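Local atomic coordinates of NADH dehydrogenase, putative (Plasmodium falciparum, PDB entry 5JWC), a protein that probably passes electrons from NADH through its bound FAD to ubiquinone, as a type II NADH dehydrogenase of the malaria parasite. Residues T199-T204 with A462-H467; G233-L238 with F248-F253; P239-N244 with Q468-L473; S227-E232 with N257-T262. All coordinates share one frame; numbering follows the deposited sequence.

Contact 1. Residues T199-T204 with A462-H467; sequences TGVEVT and AYIGNH. With 4W0 (5-fluoro-3-methyl-2-{4-[4-(trifluoromethoxy)benzyl]phenyl}quinolin-4(1H)-one), chain M.
Glu202 of helix 198-218 reaches strand 460-465 with its carboxylate. The one hydrogen bond between the two segments runs from Tyr463 N to Glu202 OE2, 2.9 Å and nearly straight at 171°. The amide meets the anti side of OE2, about 20° out of the carboxylate plane. The Glu202 chain is extended beyond CG (chi2 -173°), which carries OE2 to the strand, and its CG lies 3.4 Å from Tyr463 O.

The apolar part is small. Val201 CG1 and Ile464 CG2 lie side by side, 4.0 Å apart.

Gly200 is part of a sequence consistent with a Rossmann-type GxGxxG motif, and Thr199 lines the FAD pocket. The contact joins this probable nucleotide-binding part to the C-terminal region.

Tyr463 also lines the pocket of the inhibitor RYL-552. The quinolone lies over one face of the Tyr463 ring, with C2 of the inhibitor 3.5 Å above its centre. Gly465 N covers the opposite face, toward the rim. Tyr463 OH accepts from His467 N at 2.9 Å and also bonds Asp209. His467 turns one face to the inhibitor's phenyl ring, and its CD2 is 3.2 Å from the methyl carbon C23.

Contact 2. Residues G233-L238 with F248-F253; sequences GGNNLL and FTKENF
Leu237 points from the loop 233-238 into helix 243-255. Its CD1 does most of the touching: it is 3.7 Å from Phe253 CD2 and 4.1 Å from Lys250 CA. The leucine meets the ring at a slant. Thr249 CG2 packs against Leu237 CB and CD1, with CD1 4.1 Å away. Next to it, Leu238 CD1 comes within 3.5 Å of Thr249 OG1, the two side chains crossing at about a right angle. That hydroxyl is bonded to Ile245 O in its own helix. This side is buried and tight.

The other side is polar and nearer solvent. Lys250 bends at chi3 (-52°), which swings NZ to a hydrogen bond with Asn235 O, 3.0 Å. The C=O...N angle is 169°, close to the line of the carbonyl. NZ has a second partner in Thr262 OG1, while exposed Asn235 bonds Asn263 through OD1.

The loop follows strand 227-232 and leads into the helix. Leu237 also touches Val260 of strand 259-262 and Val201 of helix 198-218, and Leu238 touches Val470 of strand 468-473.

Contact 3. Residues P239-N244 with Q468-L473; sequences PTFTQN and QVVADL
Phe241 packs its ring obliquely against Asp472, with Phe241 CD1 3.7 Å from Asp472 CB. The ring and the carboxylate planes are 50° apart. Further along the ring, CE1 approaches Val470 CG2 at 4.4 Å, a looser apolar touch. Phe241 CG lies beside the backbone N (chi1 -71°), and this turns the ring toward the strand.

Asp472 touches the loop with CB and both carboxylate oxygens. CG is anti to the backbone N (chi1 177°), which brings OD1 to 3.6 Å from Phe241 CA. Its OD2 is 3.9 Å from Thr242 CG2. No hydrogen bond joins the two segments, so the contact is van der Waals packing around an aspartate. Thr242 is the N-cap of helix 243-255: its OG1 bonds Ile245 N, and also Glu477.

The contact sets the turn leading into that helix against strand 468-473, the middle strand of the three-stranded antiparallel sheet in the C-terminal region. Phe241 also touches Ser460 of strand 460-465, and Val470 touches Ile245 and Phe248 of the helix.

Contact 4. Residues S227-E232 with N257-T262; sequences SISIIE and NINVLT
Leu261 packs against Ile231 on one face of the parallel strand pair. Its CB lies 3.3 Å from Ile230 O and 3.9 Å from Ile231 CG1. From CG the chain divides, and CD2 meets the same Ile231 CG1 at 3.9 Å and Ser229 CB at 4.2 Å. The Leu261 and Ile231 side chains run side by side. Ser229 and Asn259 share this face, with Ser229 OG 3.3 Å from Asn259 CB; that hydroxyl bonds His190.

On the other face Ile230 CG2 meets Ile258 CG2 at 4.2 Å.

The backbones form a parallel ladder. Ile230 uses both its N and its O, to Asn259 O and Leu261 N, each at 2.8 Å. Asn259 N bonds Ile228 O. At the far end Glu232 N reaches Leu261 O from above the carbonyl plane. A water bridges Ile228 N and Asn257 O.

These are the two strands of a right-handed beta-alpha-beta crossover through helix 243-255. Strand 259-262 is outermost in the five-stranded parallel sheet. Helices 198-218 and 243-255 pack on the Ile230 face, and strand 273-278 on the Leu261 face.

Contacts 2 and 4 share one beta-alpha-beta unit, their centres 9 Å apart: contact 2 lies inside the chain loop that contact 4 closes. Ile258 N probably hydrogen-bonds Phe253 O, 3.0 Å, linking the helix to segment 257-262. Contacts 1 and 3 bring this region to the C-terminal sheet, where Ala462 N and Val470 O are 2.9 Å apart. Asn252 ND2 of contact 2 bonds Ile464 O and Gly465 O of contact 1. Contacts 3 and 4 do not touch; their nearest atoms are about 5 Å apart. Contact 1 borders both FAD and the inhibitor. The side chain of Phe241 in contact 3 is about 8 Å from FAD, that of Ile230 in contact 4 about 13 Å.

Contact 1. Residues T199-T204 with A462-H467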
loop_
_atom_site.group_PDB
_atom_site.type_symbol
_atom_site.label_atom_id
_atom_site.label_comp_id
_atom_site.label_asym_id
_atom_site.label_seq_id
_atom_site.Cartn_x
_atom_site.Cartn_y
_atom_site.Cartn_z
ATOM N N THR A 199 22.250 -6.679 -0.200
ATOM C CA THR A 199 21.092 -5.859 -0.540
ATOM C C THR A 199 21.132 -5.346 -1.977
ATOM O O THR A 199 20.163 -5.523 -2.726
ATOM C CB THR A 199 20.954 -4.670 0.385
ATOM O OG1 THR A 199 20.716 -5.157 1.705
ATOM C CG2 THR A 199 19.771 -3.812 -0.053
ATOM N N GLY A 200 22.246 -4.718 -2.351
ATOM C CA GLY A 200 22.435 -4.232 -3.708
ATOM C C GLY A 200 22.272 -5.343 -4.735
ATOM O O GLY A 200 21.607 -5.181 -5.760
ATOM N N VAL A 201 22.866 -6.490 -4.445
ATOM C CA VAL A 201 22.773 -7.631 -5.335
ATOM C C VAL A 201 21.324 -8.108 -5.458
ATOM O O VAL A 201 20.845 -8.344 -6.565
ATOM C CB VAL A 201 23.677 -8.792 -4.849
ATOM C CG1 VAL A 201 23.281 -10.086 -5.522
ATOM C CG2 VAL A 201 25.144 -8.455 -5.128
ATOM N N GLU A 202 20.617 -8.222 -4.332
ATOM C CA GLU A 202 19.241 -8.725 -4.375
ATOM C C GLU A 202 18.265 -7.745 -5.041
ATOM O O GLU A 202 17.366 -8.166 -5.763
ATOM C CB GLU A 202 18.771 -9.095 -2.973
ATOM C CG GLU A 202 19.522 -10.357 -2.467
ATOM C CD GLU A 202 18.994 -10.902 -1.153
ATOM O OE1 GLU A 202 19.008 -10.147 -0.153
ATOM O OE2 GLU A 202 18.559 -12.086 -1.128
ATOM N N VAL A 203 18.442 -6.452 -4.799
ATOM C CA VAL A 203 17.616 -5.446 -5.472
ATOM C C VAL A 203 17.819 -5.512 -6.979
ATOM O O VAL A 203 16.862 -5.469 -7.740
ATOM C CB VAL A 203 17.929 -4.021 -4.966
ATOM C CG1 VAL A 203 17.252 -2.949 -5.860
ATOM C CG2 VAL A 203 17.508 -3.887 -3.501
ATOM N N THR A 204 19.075 -5.631 -7.406
ATOM C CA THR A 204 19.394 -5.728 -8.827
ATOM C C THR A 204 18.742 -6.977 -9.447
ATOM O O THR A 204 18.136 -6.906 -10.512
ATOM C CB THR A 204 20.945 -5.746 -9.048
ATOM O OG1 THR A 204 21.525 -4.553 -8.499
ATOM C CG2 THR A 204 21.293 -5.823 -10.531
ATOM N N ALA A 462 21.375 -15.528 -0.371
ATOM C CA ALA A 462 21.082 -14.424 -1.280
ATOM C C ALA A 462 20.400 -14.895 -2.557
ATOM O O ALA A 462 20.782 -15.915 -3.134
ATOM C CB ALA A 462 22.361 -13.660 -1.612
ATOM N N TYR A 463 19.383 -14.157 -2.998
ATOM C CA TYR A 463 18.766 -14.403 -4.297
ATOM C C TYR A 463 19.482 -13.583 -5.372
ATOM O O TYR A 463 19.663 -12.370 -5.212
ATOM C CB TYR A 463 17.269 -14.068 -4.282
ATOM C CG TYR A 463 16.641 -14.316 -5.636
ATOM C CD1 TYR A 463 16.466 -15.612 -6.108
ATOM C CD2 TYR A 463 16.254 -13.262 -6.453
ATOM C CE1 TYR A 463 15.909 -15.857 -7.353
ATOM C CE2 TYR A 463 15.703 -13.494 -7.716
ATOM C CZ TYR A 463 15.531 -14.796 -8.153
ATOM O OH TYR A 463 14.989 -15.063 -9.386
ATOM N N ILE A 464 19.921 -14.229 -6.455
ATOM C CA ILE A 464 20.763 -13.522 -7.431
ATOM C C ILE A 464 20.198 -13.516 -8.859
ATOM O O ILE A 464 20.910 -13.202 -9.827
ATOM C CB ILE A 464 22.221 -14.096 -7.457
ATOM C CG1 ILE A 464 22.260 -15.520 -8.020
ATOM C CG2 ILE A 464 22.868 -14.036 -6.051
ATOM C CD1 ILE A 464 23.675 -16.001 -8.325
ATOM N N GLY A 465 18.913 -13.834 -8.985
ATOM C CA GLY A 465 18.220 -13.666 -10.249
ATOM C C GLY A 465 18.009 -14.959 -11.015
ATOM O O GLY A 465 18.796 -15.910 -10.904
ATOM N N ASN A 466 16.932 -14.983 -11.792
ATOM C CA ASN A 466 16.617 -16.102 -12.673
ATOM C C ASN A 466 16.608 -17.440 -11.946
ATOM O O ASN A 466 17.238 -18.400 -12.398
ATOM C CB ASN A 466 17.607 -16.154 -13.846
ATOM C CG ASN A 466 17.138 -17.088 -14.963
ATOM O OD1 ASN A 466 15.941 -17.194 -15.229
ATOM N ND2 ASN A 466 18.076 -17.782 -15.594
ATOM N N HIS A 467 15.908 -17.464 -10.810
ATOM C CA HIS A 467 15.679 -18.656 -9.989
ATOM C C HIS A 467 16.894 -19.074 -9.175
ATOM O O HIS A 467 16.816 -20.028 -8.405
ATOM C CB HIS A 467 15.221 -19.844 -10.848
ATOM C CG HIS A 467 13.983 -19.569 -11.638
ATOM N ND1 HIS A 467 13.985 -18.812 -12.793
ATOM C CD2 HIS A 467 12.700 -19.944 -11.438
ATOM C CE1 HIS A 467 12.758 -18.736 -13.267
ATOM N NE2 HIS A 467 11.956 -19.410 -12.463
HETATM C C1 4W0 M . 13.135 -14.511 -4.249
HETATM C C2 4W0 M . 12.837 -14.226 -5.592
HETATM C C3 4W0 M . 12.396 -15.247 -6.451
HETATM C C4 4W0 M . 12.251 -16.567 -5.986
HETATM C C5 4W0 M . 12.545 -16.853 -4.646
HETATM C C6 4W0 M . 12.981 -15.840 -3.780
HETATM O O1 4W0 M . 14.248 -14.690 -18.551
HETATM C C7 4W0 M . 11.776 -17.651 -6.916
HETATM C C8 4W0 M . 11.486 -17.339 -8.306
HETATM C C9 4W0 M . 11.644 -15.946 -8.780
HETATM C C10 4W0 M . 11.409 -15.491 -10.204
HETATM C C11 4W0 M . 12.186 -16.004 -11.243
HETATM C C12 4W0 M . 12.017 -15.564 -12.551
HETATM C C13 4W0 M . 11.079 -14.581 -12.779
HETATM C C14 4W0 M . 10.336 -14.049 -11.762
HETATM C C15 4W0 M . 10.501 -14.485 -10.465
HETATM O O2 4W0 M . 11.638 -18.788 -6.518
HETATM N N 4W0 M . 12.097 -14.928 -7.871
HETATM C C16 4W0 M . 10.769 -13.998 -14.125
HETATM C C17 4W0 M . 11.731 -14.182 -15.266
HETATM C C18 4W0 M . 13.063 -13.807 -15.151
HETATM C C19 4W0 M . 13.908 -13.984 -16.245
HETATM C C20 4W0 M . 13.399 -14.500 -17.442
HETATM C C21 4W0 M . 12.061 -14.861 -17.553
HETATM C C22 4W0 M . 11.228 -14.692 -16.463
HETATM C C23 4W0 M . 11.010 -18.443 -9.222
HETATM F F1 4W0 M . 12.403 -18.101 -4.197
HETATM C C24 4W0 M . 14.952 -15.908 -18.586
HETATM F F2 4W0 M . 15.800 -15.929 -17.555
HETATM F F3 4W0 M . 15.651 -15.988 -19.731
HETATM F F4 4W0 M . 14.075 -16.918 -18.497
#

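Contact 2. Residues G233-L238 with F248-F253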
loop_
_atom_site.group_PDB
_atom_site.type_symbol
_atom_site.label_atom_id
_atom_site.label_comp_id
_atom_site.label_asym_id
_atom_site.label_seq_id
_atom_site.Cartn_x
_atom_site.Cartn_y
_atom_site.Cartn_z
ATOM N N GLY A 233 32.802 -1.014 -5.202
ATOM C CA GLY A 233 34.197 -0.614 -5.082
ATOM C C GLY A 233 35.228 -1.728 -5.226
ATOM O O GLY A 233 36.269 -1.531 -5.858
ATOM N N GLY A 234 34.936 -2.900 -4.659
ATOM C CA GLY A 234 35.852 -4.032 -4.701
ATOM C C GLY A 234 35.648 -4.849 -5.954
ATOM O O GLY A 234 34.762 -4.539 -6.750
ATOM N N ASN A 235 36.452 -5.899 -6.132
ATOM C CA ASN A 235 36.343 -6.740 -7.319
ATOM C C ASN A 235 35.164 -7.722 -7.284
ATOM O O ASN A 235 34.759 -8.245 -8.326
ATOM C CB ASN A 235 37.653 -7.521 -7.532
ATOM C CG ASN A 235 37.598 -8.428 -8.753
ATOM O OD1 ASN A 235 37.514 -7.955 -9.898
ATOM N ND2 ASN A 235 37.615 -9.740 -8.518
ATOM N N ASN A 236 34.609 -7.972 -6.101
ATOM C CA ASN A 236 33.629 -9.051 -5.953
ATOM C C ASN A 236 32.206 -8.588 -5.603
ATOM O O ASN A 236 32.020 -7.826 -4.659
ATOM C CB ASN A 236 34.079 -10.022 -4.852
ATOM C CG ASN A 236 35.286 -10.869 -5.249
ATOM O OD1 ASN A 236 35.610 -11.008 -6.418
ATOM N ND2 ASN A 236 35.932 -11.465 -4.260
ATOM N N LEU A 237 31.202 -9.090 -6.318
ATOM C CA LEU A 237 29.839 -9.015 -5.784
ATOM C C LEU A 237 29.771 -10.016 -4.623
ATOM O O LEU A 237 30.455 -11.039 -4.664
ATOM C CB LEU A 237 28.810 -9.353 -6.848
ATOM C CG LEU A 237 28.869 -8.424 -8.055
ATOM C CD1 LEU A 237 27.869 -8.886 -9.105
ATOM C CD2 LEU A 237 28.583 -7.010 -7.578
ATOM N N LEU A 238 28.949 -9.733 -3.614
ATOM C CA LEU A 238 28.846 -10.575 -2.420
ATOM C C LEU A 238 30.229 -10.913 -1.837
ATOM O O LEU A 238 30.581 -12.092 -1.736
ATOM C CB LEU A 238 28.084 -11.873 -2.732
ATOM C CG LEU A 238 26.643 -11.766 -3.230
ATOM C CD1 LEU A 238 26.039 -13.146 -3.403
ATOM C CD2 LEU A 238 25.814 -10.915 -2.250
ATOM N N PHE A 248 30.141 -16.891 -9.373
ATOM C CA PHE A 248 28.868 -17.372 -9.908
ATOM C C PHE A 248 27.835 -16.240 -10.004
ATOM O O PHE A 248 27.069 -16.169 -10.973
ATOM C CB PHE A 248 28.318 -18.514 -9.055
ATOM C CG PHE A 248 26.962 -18.989 -9.478
ATOM C CD1 PHE A 248 26.740 -19.431 -10.772
ATOM C CD2 PHE A 248 25.907 -19.002 -8.580
ATOM C CE1 PHE A 248 25.484 -19.870 -11.159
ATOM C CE2 PHE A 248 24.662 -19.443 -8.955
ATOM C CZ PHE A 248 24.441 -19.872 -10.246
ATOM N N THR A 249 27.838 -15.349 -9.017
ATOM C CA THR A 249 26.936 -14.200 -9.019
ATOM C C THR A 249 27.230 -13.236 -10.177
ATOM O O THR A 249 26.304 -12.819 -10.886
ATOM C CB THR A 249 26.992 -13.432 -7.671
ATOM O OG1 THR A 249 26.652 -14.326 -6.602
ATOM C CG2 THR A 249 26.019 -12.278 -7.673
ATOM N N LYS A 250 28.507 -12.891 -10.371
ATOM C CA LYS A 250 28.911 -12.006 -11.468
ATOM C C LYS A 250 28.556 -12.627 -12.817
ATOM O O LYS A 250 28.117 -11.949 -13.748
ATOM C CB LYS A 250 30.426 -11.737 -11.429
ATOM C CG LYS A 250 30.949 -11.020 -12.684
ATOM C CD LYS A 250 32.337 -10.412 -12.470
ATOM C CE LYS A 250 32.420 -9.527 -11.243
ATOM N NZ LYS A 250 33.808 -8.994 -11.070
ATOM N N GLU A 251 28.769 -13.932 -12.915
ATOM C CA GLU A 251 28.449 -14.671 -14.121
ATOM C C GLU A 251 26.944 -14.713 -14.383
ATOM O O GLU A 251 26.501 -14.575 -15.527
ATOM C CB GLU A 251 29.035 -16.069 -14.010
ATOM C CG GLU A 251 28.574 -17.073 -15.023
ATOM C CD GLU A 251 29.180 -18.436 -14.728
ATOM O OE1 GLU A 251 28.433 -19.447 -14.705
ATOM O OE2 GLU A 251 30.413 -18.475 -14.484
ATOM N N ASN A 252 26.156 -14.905 -13.330
ATOM C CA ASN A 252 24.712 -14.909 -13.494
ATOM C C ASN A 252 24.252 -13.514 -13.965
ATOM O O ASN A 252 23.412 -13.399 -14.855
ATOM C CB ASN A 252 24.016 -15.319 -12.194
ATOM C CG ASN A 252 22.613 -15.844 -12.425
ATOM O OD1 ASN A 252 22.380 -16.617 -13.355
ATOM N ND2 ASN A 252 21.660 -15.410 -11.591
ATOM N N PHE A 253 24.831 -12.460 -13.388
ATOM C CA PHE A 253 24.481 -11.092 -13.772
ATOM C C PHE A 253 24.869 -10.813 -15.237
ATOM O O PHE A 253 24.066 -10.263 -15.986
ATOM C CB PHE A 253 25.129 -10.063 -12.823
ATOM C CG PHE A 253 24.343 -9.825 -11.533
ATOM C CD1 PHE A 253 23.378 -10.737 -11.102
ATOM C CD2 PHE A 253 24.552 -8.683 -10.780
ATOM C CE1 PHE A 253 22.638 -10.510 -9.927
ATOM C CE2 PHE A 253 23.820 -8.439 -9.596
ATOM C CZ PHE A 253 22.861 -9.359 -9.177
#

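Contact 3. Residues P239-N244 with Q468-L473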
loop_
_atom_site.group_PDB
_atom_site.type_symbol
_atom_site.label_atom_id
_atom_site.label_comp_id
_atom_site.label_asym_id
_atom_site.label_seq_id
_atom_site.Cartn_x
_atom_site.Cartn_y
_atom_site.Cartn_z
ATOM N N PRO A 239 31.016 -9.882 -1.463
ATOM C CA PRO A 239 32.400 -10.125 -1.025
ATOM C C PRO A 239 32.500 -10.885 0.307
ATOM O O PRO A 239 33.520 -11.522 0.547
ATOM C CB PRO A 239 32.986 -8.708 -0.898
ATOM C CG PRO A 239 31.796 -7.822 -0.600
ATOM C CD PRO A 239 30.665 -8.446 -1.425
ATOM N N THR A 240 31.459 -10.861 1.135
ATOM C CA THR A 240 31.491 -11.608 2.397
ATOM C C THR A 240 31.109 -13.086 2.252
ATOM O O THR A 240 31.164 -13.841 3.220
ATOM C CB THR A 240 30.557 -10.979 3.435
ATOM O OG1 THR A 240 29.203 -11.121 2.987
ATOM C CG2 THR A 240 30.875 -9.486 3.632
ATOM N N PHE A 241 30.702 -13.481 1.055
ATOM C CA PHE A 241 30.415 -14.880 0.743
ATOM C C PHE A 241 31.721 -15.484 0.211
ATOM O O PHE A 241 32.748 -14.802 0.166
ATOM C CB PHE A 241 29.289 -15.004 -0.304
ATOM C CG PHE A 241 27.914 -14.645 0.207
ATOM C CD1 PHE A 241 26.899 -15.588 0.218
ATOM C CD2 PHE A 241 27.635 -13.369 0.669
ATOM C CE1 PHE A 241 25.620 -15.264 0.681
ATOM C CE2 PHE A 241 26.365 -13.033 1.139
ATOM C CZ PHE A 241 25.357 -13.977 1.146
ATOM N N THR A 242 31.680 -16.724 -0.245
ATOM C CA THR A 242 32.870 -17.368 -0.815
ATOM C C THR A 242 33.202 -16.891 -2.227
ATOM O O THR A 242 32.335 -16.355 -2.942
ATOM C CB THR A 242 32.705 -18.877 -0.853
ATOM O OG1 THR A 242 31.688 -19.216 -1.803
ATOM C CG2 THR A 242 32.324 -19.410 0.537
ATOM N N GLN A 243 34.454 -17.098 -2.631
ATOM C CA GLN A 243 34.912 -16.638 -3.926
ATOM C C GLN A 243 34.131 -17.310 -5.042
ATOM O O GLN A 243 33.803 -16.674 -6.039
ATOM C CB GLN A 243 36.423 -16.885 -4.075
ATOM C CG GLN A 243 37.020 -16.347 -5.379
ATOM C CD GLN A 243 36.833 -14.834 -5.538
ATOM O OE1 GLN A 243 37.170 -14.051 -4.645
ATOM N NE2 GLN A 243 36.277 -14.425 -6.672
ATOM N N ASN A 244 33.809 -18.586 -4.877
ATOM C CA ASN A 244 33.006 -19.286 -5.874
ATOM C C ASN A 244 31.600 -18.679 -5.994
ATOM O O ASN A 244 31.043 -18.595 -7.098
ATOM C CB ASN A 244 32.903 -20.782 -5.545
ATOM C CG ASN A 244 34.108 -21.569 -6.034
ATOM O OD1 ASN A 244 34.764 -21.178 -6.994
ATOM N ND2 ASN A 244 34.392 -22.688 -5.385
ATOM N N GLN A 468 18.009 -18.373 -9.333
ATOM C CA GLN A 468 19.243 -18.781 -8.664
ATOM C C GLN A 468 19.402 -18.188 -7.252
ATOM O O GLN A 468 19.384 -16.963 -7.049
ATOM C CB GLN A 468 20.454 -18.404 -9.522
ATOM C CG GLN A 468 20.343 -18.812 -10.979
ATOM C CD GLN A 468 20.122 -20.309 -11.151
ATOM O OE1 GLN A 468 20.889 -21.124 -10.642
ATOM N NE2 GLN A 468 19.062 -20.675 -11.867
ATOM N N VAL A 469 19.543 -19.083 -6.286
ATOM C CA VAL A 469 19.834 -18.723 -4.914
ATOM C C VAL A 469 21.217 -19.255 -4.529
ATOM O O VAL A 469 21.568 -20.388 -4.868
ATOM C CB VAL A 469 18.777 -19.284 -3.947
ATOM C CG1 VAL A 469 19.274 -19.217 -2.495
ATOM C CG2 VAL A 469 17.433 -18.520 -4.103
ATOM N N VAL A 470 22.007 -18.427 -3.856
ATOM C CA VAL A 470 23.272 -18.881 -3.291
ATOM C C VAL A 470 23.195 -18.855 -1.769
ATOM O O VAL A 470 22.430 -18.076 -1.184
ATOM C CB VAL A 470 24.455 -18.033 -3.759
ATOM C CG1 VAL A 470 24.597 -18.127 -5.274
ATOM C CG2 VAL A 470 24.273 -16.572 -3.314
ATOM N N ALA A 471 23.966 -19.724 -1.130
ATOM C CA ALA A 471 23.992 -19.751 0.325
ATOM C C ALA A 471 25.377 -20.140 0.813
ATOM O O ALA A 471 25.993 -21.075 0.296
ATOM C CB ALA A 471 22.955 -20.705 0.864
ATOM N N ASP A 472 25.856 -19.392 1.797
ATOM C CA ASP A 472 27.143 -19.619 2.437
ATOM C C ASP A 472 26.831 -20.020 3.871
ATOM O O ASP A 472 26.516 -19.166 4.691
ATOM C CB ASP A 472 27.996 -18.348 2.358
ATOM C CG ASP A 472 29.336 -18.471 3.069
ATOM O OD1 ASP A 472 30.002 -17.422 3.243
ATOM O OD2 ASP A 472 29.720 -19.588 3.470
ATOM N N LEU A 473 26.856 -21.323 4.151
ATOM C CA LEU A 473 26.436 -21.854 5.445
ATOM C C LEU A 473 27.599 -22.539 6.160
ATOM O O LEU A 473 28.630 -22.802 5.544
ATOM C CB LEU A 473 25.284 -22.837 5.257
ATOM C CG LEU A 473 24.089 -22.263 4.495
ATOM C CD1 LEU A 473 23.155 -23.376 4.104
ATOM C CD2 LEU A 473 23.344 -21.227 5.347
#

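Contact 4. Residues S227-E232 with N257-T262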
loop_
_atom_site.group_PDB
_atom_site.type_symbol
_atom_site.label_atom_id
_atom_site.label_comp_id
_atom_site.label_asym_id
_atom_site.label_seq_id
_atom_site.Cartn_x
_atom_site.Cartn_y
_atom_site.Cartn_z
ATOM N N SER A 227 18.030 -0.722 -18.962
ATOM C CA SER A 227 19.274 -1.324 -18.519
ATOM C C SER A 227 19.420 -1.231 -17.013
ATOM O O SER A 227 18.789 -0.395 -16.360
ATOM C CB SER A 227 20.479 -0.654 -19.192
ATOM O OG SER A 227 20.448 0.756 -19.002
ATOM N N ILE A 228 20.259 -2.104 -16.469
ATOM C CA ILE A 228 20.601 -2.072 -15.063
ATOM C C ILE A 228 22.101 -2.191 -14.883
ATOM O O ILE A 228 22.729 -3.057 -15.502
ATOM C CB ILE A 228 19.986 -3.225 -14.273
ATOM C CG1 ILE A 228 18.518 -3.423 -14.576
ATOM C CG2 ILE A 228 20.188 -3.020 -12.773
ATOM C CD1 ILE A 228 17.983 -4.666 -13.846
ATOM N N SER A 229 22.656 -1.360 -14.004
ATOM C CA SER A 229 24.059 -1.458 -13.644
ATOM C C SER A 229 24.159 -1.611 -12.135
ATOM O O SER A 229 23.398 -0.986 -11.409
ATOM C CB SER A 229 24.830 -0.208 -14.097
ATOM O OG SER A 229 24.711 -0.009 -15.493
ATOM N N ILE A 230 25.099 -2.423 -11.660
ATOM C CA ILE A 230 25.406 -2.457 -10.233
ATOM C C ILE A 230 26.848 -2.002 -10.029
ATOM O O ILE A 230 27.745 -2.396 -10.770
ATOM C CB ILE A 230 25.146 -3.862 -9.612
ATOM C CG1 ILE A 230 25.427 -3.858 -8.102
ATOM C CG2 ILE A 230 25.928 -4.950 -10.323
ATOM C CD1 ILE A 230 24.992 -5.165 -7.412
ATOM N N ILE A 231 27.054 -1.139 -9.044
ATOM C CA ILE A 231 28.341 -0.494 -8.851
ATOM C C ILE A 231 28.935 -0.894 -7.510
ATOM O O ILE A 231 28.269 -0.772 -6.470
ATOM C CB ILE A 231 28.195 1.029 -8.929
ATOM C CG1 ILE A 231 27.764 1.438 -10.340
ATOM C CG2 ILE A 231 29.503 1.725 -8.547
ATOM C CD1 ILE A 231 26.633 2.413 -10.349
ATOM N N GLU A 232 30.181 -1.366 -7.530
ATOM C CA GLU A 232 30.809 -1.888 -6.320
ATOM C C GLU A 232 32.318 -1.573 -6.307
ATOM O O GLU A 232 33.016 -1.833 -7.281
ATOM C CB GLU A 232 30.543 -3.396 -6.216
ATOM C CG GLU A 232 31.408 -4.175 -5.214
ATOM C CD GLU A 232 31.383 -3.610 -3.805
ATOM O OE1 GLU A 232 30.335 -3.056 -3.376
ATOM O OE2 GLU A 232 32.435 -3.697 -3.128
ATOM N N ASN A 257 22.634 -9.854 -18.593
ATOM C CA ASN A 257 22.970 -8.585 -19.254
ATOM C C ASN A 257 22.861 -7.386 -18.318
ATOM O O ASN A 257 22.622 -6.248 -18.746
ATOM C CB ASN A 257 22.112 -8.389 -20.512
ATOM C CG ASN A 257 22.383 -9.461 -21.548
ATOM O OD1 ASN A 257 21.491 -10.220 -21.923
ATOM N ND2 ASN A 257 23.639 -9.562 -21.977
ATOM N N ILE A 258 23.086 -7.652 -17.037
ATOM C CA ILE A 258 23.290 -6.597 -16.055
ATOM C C ILE A 258 24.706 -6.055 -16.207
ATOM O O ILE A 258 25.644 -6.836 -16.345
ATOM C CB ILE A 258 23.078 -7.138 -14.617
ATOM C CG1 ILE A 258 21.599 -7.471 -14.380
ATOM C CG2 ILE A 258 23.595 -6.148 -13.582
ATOM C CD1 ILE A 258 21.367 -8.495 -13.275
ATOM N N ASN A 259 24.877 -4.734 -16.197
ATOM C CA ASN A 259 26.219 -4.184 -16.198
ATOM C C ASN A 259 26.840 -4.289 -14.815
ATOM O O ASN A 259 26.405 -3.614 -13.882
ATOM C CB ASN A 259 26.239 -2.730 -16.661
ATOM C CG ASN A 259 26.116 -2.599 -18.166
ATOM O OD1 ASN A 259 25.140 -3.040 -18.761
ATOM N ND2 ASN A 259 27.121 -1.995 -18.790
ATOM N N VAL A 260 27.865 -5.124 -14.694
ATOM C CA VAL A 260 28.545 -5.270 -13.416
ATOM C C VAL A 260 29.762 -4.353 -13.353
ATOM O O VAL A 260 30.798 -4.614 -13.969
ATOM C CB VAL A 260 28.991 -6.701 -13.165
ATOM C CG1 VAL A 260 29.619 -6.800 -11.785
ATOM C CG2 VAL A 260 27.804 -7.642 -13.273
ATOM N N LEU A 261 29.614 -3.275 -12.601
ATOM C CA LEU A 261 30.655 -2.270 -12.484
ATOM C C LEU A 261 31.402 -2.461 -11.162
ATOM O O LEU A 261 31.478 -1.563 -10.314
ATOM C CB LEU A 261 30.040 -0.866 -12.600
ATOM C CG LEU A 261 29.865 -0.291 -14.018
ATOM C CD1 LEU A 261 29.429 -1.312 -15.037
ATOM C CD2 LEU A 261 28.924 0.904 -14.059
ATOM N N THR A 262 31.944 -3.658 -10.970
ATOM C CA THR A 262 32.901 -3.882 -9.887
ATOM C C THR A 262 34.130 -2.982 -10.074
ATOM O O THR A 262 34.367 -2.466 -11.173
ATOM C CB THR A 262 33.334 -5.350 -9.805
ATOM O OG1 THR A 262 33.390 -5.909 -11.122
ATOM C CG2 THR A 262 32.329 -6.133 -8.982
HETATM O O HOH W 1 21.513 -3.836 -18.449
#